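Long-range contact in endonuclease NucS (Thermococcus kodakarensis KOD1, PDB 5GKE), which binds double-stranded DNA and acts as a mismatch restriction endonuclease, and is predicted to cut single-stranded ends of branched DNA: residues 146-154 against 166-176. The protein carries 1 engineered substitution. Residues are numbered along the deposited sequence; the frame is centred on the assembly and turned at random.
Sequences IEPGFKPLF and VLGRDSDGNIV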
loop_
_atom_site.group_PDB
_atom_site.type_symbol
_atom_site.label_atom_id
_atom_site.label_comp_id
_atom_site.label_asym_id
_atom_site.label_seq_id
_atom_site.Cartn_x
_atom_site.Cartn_y
_atom_site.Cartn_z
ATOM N N ILE A 146 26.799 15.431 -0.752
ATOM C CA ILE A 146 27.124 14.513 0.323
ATOM C C ILE A 146 28.295 15.083 1.120
ATOM O O ILE A 146 28.175 15.377 2.315
ATOM C CB ILE A 146 27.448 13.115 -0.234
ATOM C CG1 ILE A 146 26.229 12.562 -0.972
ATOM C CG2 ILE A 146 27.855 12.168 0.870
ATOM C CD1 ILE A 146 24.995 12.467 -0.101
ATOM N N GLU A 147 29.422 15.243 0.440
ATOM C CA GLU A 147 30.591 15.915 0.994
ATOM C C GLU A 147 31.655 15.995 -0.093
ATOM O O GLU A 147 31.587 15.253 -1.073
ATOM C CB GLU A 147 31.113 15.191 2.236
ATOM C CG GLU A 147 31.828 13.882 1.987
ATOM C CD GLU A 147 31.998 13.111 3.278
ATOM O OE1 GLU A 147 32.818 12.175 3.336
ATOM O OE2 GLU A 147 31.296 13.455 4.255
ATOM N N PRO A 148 32.623 16.917 0.052
ATOM C CA PRO A 148 33.643 17.077 -0.992
ATOM C C PRO A 148 34.527 15.845 -1.120
ATOM O O PRO A 148 34.843 15.208 -0.118
ATOM C CB PRO A 148 34.461 18.284 -0.510
ATOM C CG PRO A 148 33.586 18.987 0.471
ATOM C CD PRO A 148 32.793 17.904 1.133
ATOM N N GLY A 149 34.908 15.508 -2.342
ATOM C CA GLY A 149 35.755 14.356 -2.569
ATOM C C GLY A 149 34.993 13.054 -2.441
ATOM O O GLY A 149 35.592 11.991 -2.261
ATOM N N PHE A 150 33.669 13.134 -2.520
ATOM C CA PHE A 150 32.858 11.926 -2.538
ATOM C C PHE A 150 32.654 11.466 -3.969
ATOM O O PHE A 150 32.167 12.215 -4.811
ATOM C CB PHE A 150 31.501 12.126 -1.858
ATOM C CG PHE A 150 30.564 10.967 -2.058
ATOM C CD1 PHE A 150 30.827 9.737 -1.466
ATOM C CD2 PHE A 150 29.441 11.091 -2.862
ATOM C CE1 PHE A 150 29.977 8.656 -1.663
ATOM C CE2 PHE A 150 28.584 10.010 -3.065
ATOM C CZ PHE A 150 28.852 8.794 -2.458
ATOM N N LYS A 151 33.047 10.228 -4.235
ATOM C CA LYS A 151 32.944 9.663 -5.564
ATOM C C LYS A 151 31.958 8.501 -5.563
ATOM O O LYS A 151 32.269 7.413 -5.071
ATOM C CB LYS A 151 34.330 9.217 -6.048
ATOM C CG LYS A 151 34.430 8.900 -7.531
ATOM C CD LYS A 151 35.873 9.031 -8.019
ATOM C CE LYS A 151 36.023 8.688 -9.505
ATOM N NZ LYS A 151 36.324 7.243 -9.772
ATOM N N PRO A 152 30.758 8.735 -6.114
ATOM C CA PRO A 152 29.731 7.701 -6.273
ATOM C C PRO A 152 30.048 6.753 -7.426
ATOM O O PRO A 152 30.493 7.212 -8.476
ATOM C CB PRO A 152 28.466 8.509 -6.558
ATOM C CG PRO A 152 28.960 9.744 -7.207
ATOM C CD PRO A 152 30.290 10.053 -6.573
ATOM N N LEU A 153 29.784 5.463 -7.238
ATOM C CA LEU A 153 30.188 4.413 -8.181
ATOM C C LEU A 153 29.006 3.579 -8.631
ATOM O O LEU A 153 28.855 3.312 -9.811
ATOM C CB LEU A 153 31.266 3.512 -7.586
ATOM C CG LEU A 153 32.513 4.255 -7.110
ATOM C CD1 LEU A 153 33.497 3.293 -6.478
ATOM C CD2 LEU A 153 33.150 5.017 -8.256
ATOM N N PHE A 154 28.244 3.045 -7.685
ATOM C CA PHE A 154 27.114 2.208 -8.052
ATOM C C PHE A 154 25.795 2.726 -7.491
ATOM O O PHE A 154 25.758 3.371 -6.446
ATOM C CB PHE A 154 27.321 0.766 -7.576
ATOM C CG PHE A 154 28.699 0.217 -7.830
ATOM C CD1 PHE A 154 29.742 0.496 -6.961
ATOM C CD2 PHE A 154 28.941 -0.619 -8.907
ATOM C CE1 PHE A 154 31.013 -0.025 -7.181
ATOM C CE2 PHE A 154 30.208 -1.145 -9.133
ATOM C CZ PHE A 154 31.244 -0.849 -8.270
ATOM N N VAL A 166 23.270 3.709 -2.981
ATOM C CA VAL A 166 24.434 4.263 -3.643
ATOM C C VAL A 166 25.717 3.769 -2.954
ATOM O O VAL A 166 25.815 3.699 -1.722
ATOM C CB VAL A 166 24.374 5.799 -3.658
ATOM C CG1 VAL A 166 25.666 6.394 -4.212
ATOM C CG2 VAL A 166 23.163 6.258 -4.475
ATOM N N LEU A 167 26.692 3.383 -3.762
ATOM C CA LEU A 167 27.950 2.894 -3.231
ATOM C C LEU A 167 29.091 3.682 -3.863
ATOM O O LEU A 167 29.091 3.931 -5.068
ATOM C CB LEU A 167 28.082 1.398 -3.492
ATOM C CG LEU A 167 29.172 0.608 -2.767
ATOM C CD1 LEU A 167 29.025 0.714 -1.271
ATOM C CD2 LEU A 167 29.101 -0.836 -3.204
ATOM N N GLY A 168 30.062 4.079 -3.047
ATOM C CA GLY A 168 31.143 4.928 -3.513
ATOM C C GLY A 168 32.342 4.964 -2.585
ATOM O O GLY A 168 32.512 4.084 -1.725
ATOM N N ARG A 169 33.200 5.961 -2.790
ATOM C CA ARG A 169 34.348 6.177 -1.914
ATOM C C ARG A 169 34.401 7.623 -1.446
ATOM O O ARG A 169 33.858 8.515 -2.102
ATOM C CB ARG A 169 35.666 5.831 -2.618
ATOM C CG ARG A 169 35.557 4.889 -3.804
ATOM C CD ARG A 169 36.929 4.607 -4.422
ATOM N NE ARG A 169 37.793 3.819 -3.533
ATOM C CZ ARG A 169 38.779 4.318 -2.788
ATOM N NH1 ARG A 169 39.055 5.618 -2.808
ATOM N NH2 ARG A 169 39.496 3.514 -2.021
ATOM N N ASP A 170 35.058 7.856 -0.315
ATOM C CA ASP A 170 35.366 9.214 0.094
ATOM C C ASP A 170 36.824 9.555 -0.238
ATOM O O ASP A 170 37.598 8.700 -0.683
ATOM C CB ASP A 170 35.086 9.414 1.590
ATOM C CG ASP A 170 35.924 8.501 2.491
ATOM O OD1 ASP A 170 35.650 8.460 3.709
ATOM O OD2 ASP A 170 36.851 7.823 2.005
ATOM N N SER A 171 37.198 10.802 0.015
ATOM C CA SER A 171 38.508 11.309 -0.362
ATOM C C SER A 171 39.623 10.774 0.538
ATOM O O SER A 171 40.798 11.026 0.299
ATOM C CB SER A 171 38.496 12.830 -0.326
ATOM O OG SER A 171 38.149 13.277 0.971
ATOM N N ASP A 172 39.246 10.061 1.591
ATOM C CA ASP A 172 40.209 9.379 2.446
ATOM C C ASP A 172 40.367 7.911 2.062
ATOM O O ASP A 172 41.050 7.161 2.761
ATOM C CB ASP A 172 39.798 9.488 3.915
ATOM C CG ASP A 172 40.390 10.706 4.596
ATOM O OD1 ASP A 172 40.815 11.639 3.879
ATOM O OD2 ASP A 172 40.428 10.733 5.847
ATOM N N GLY A 173 39.703 7.497 0.983
ATOM C CA GLY A 173 39.792 6.129 0.484
ATOM C C GLY A 173 38.910 5.067 1.148
ATOM O O GLY A 173 39.059 3.873 0.884
ATOM N N ASN A 174 37.998 5.488 2.019
ATOM C CA ASN A 174 37.018 4.571 2.588
ATOM C C ASN A 174 35.904 4.235 1.589
ATOM O O ASN A 174 35.582 5.035 0.715
ATOM C CB ASN A 174 36.397 5.163 3.855
ATOM C CG ASN A 174 37.432 5.531 4.903
ATOM O OD1 ASN A 174 38.063 4.654 5.495
ATOM N ND2 ASN A 174 37.587 6.834 5.164
ATOM N N ILE A 175 35.332 3.044 1.712
ATOM C CA ILE A 175 34.092 2.715 1.027
ATOM C C ILE A 175 32.914 3.440 1.710
ATOM O O ILE A 175 32.826 3.476 2.946
ATOM C CB ILE A 175 33.819 1.197 1.042
ATOM C CG1 ILE A 175 34.999 0.411 0.471
ATOM C CG2 ILE A 175 32.544 0.873 0.286
ATOM C CD1 ILE A 175 35.378 0.850 -0.878
ATOM N N VAL A 176 32.011 4.016 0.916
ATOM C CA VAL A 176 30.821 4.666 1.470
ATOM C C VAL A 176 29.534 3.991 0.985
ATOM O O VAL A 176 29.319 3.831 -0.218
ATOM C CB VAL A 176 30.776 6.166 1.113
ATOM C CG1 VAL A 176 29.498 6.801 1.631
ATOM C CG2 VAL A 176 31.996 6.884 1.678
#
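Lys-151 and Arg-169 form an antiparallel hydrogen-bonded pair in a beta hairpin with a classic bulge, at the edge of the mixed sheet of the PDDEXK-type nuclease domain. The hairpin illustrates how a strand can slip by one residue while the facing N-H groups of Leu-153 and Phe-154 both still find an acceptor. Lys-151 N meets Arg-169 O at 2.9 Å in a nearly linear bond (171° at the hydrogen), and Arg-169 N returns the bond to Lys-151 O. Beyond Pro-152, whose ring nitrogen has no hydrogen to give, the register shifts: Leu-167 O accepts both Leu-153 N, at 2.7 Å and in the carbonyl plane, and Phe-154 N, at 2.9 Å and slightly tilted from it. Leu-167 N in turn reaches Phe-154 O. Gly-168 keeps the strands close, since a side chain there would run into Lys-151 O; on its other side its N and O pair with Val-176, making 166-169 an inner strand.

Buried Phe-150 has CG anti to its own N (chi1 171°), which sends CE1 to within 3.8 Å of Val-176 CG1, while Ile-139 of helix 132-141 also packs on it. The side chain of Leu-153 crosses that of Arg-169, with Leu-153 CD1 touching Arg-169 CG at 3.7 Å, and Phe-154 runs alongside Leu-167.

The type I turn 170-173 is closed by Gly-173 N bonding Asp-170 O, and the Asp-170 carboxylate ties down the residue after it. Asp-170 OD1 lies almost in the amide plane of Asn-174 and receives ND2 on its syn lone pair at 2.9 Å. Arg-209 bridges OD1 to Glu-147 OE1, which probably offsets the like charges of the two nearly coplanar carboxylates. Replacing Asp-170 with an alanine would remove these acceptors and would probably leave the Asn-174 amide free to turn and Arg-209 with Glu-147 as its remaining acidic partner here. The other carboxylate oxygen, Asp-170 OD2, takes the backbone Asn-174 N at 2.6 Å.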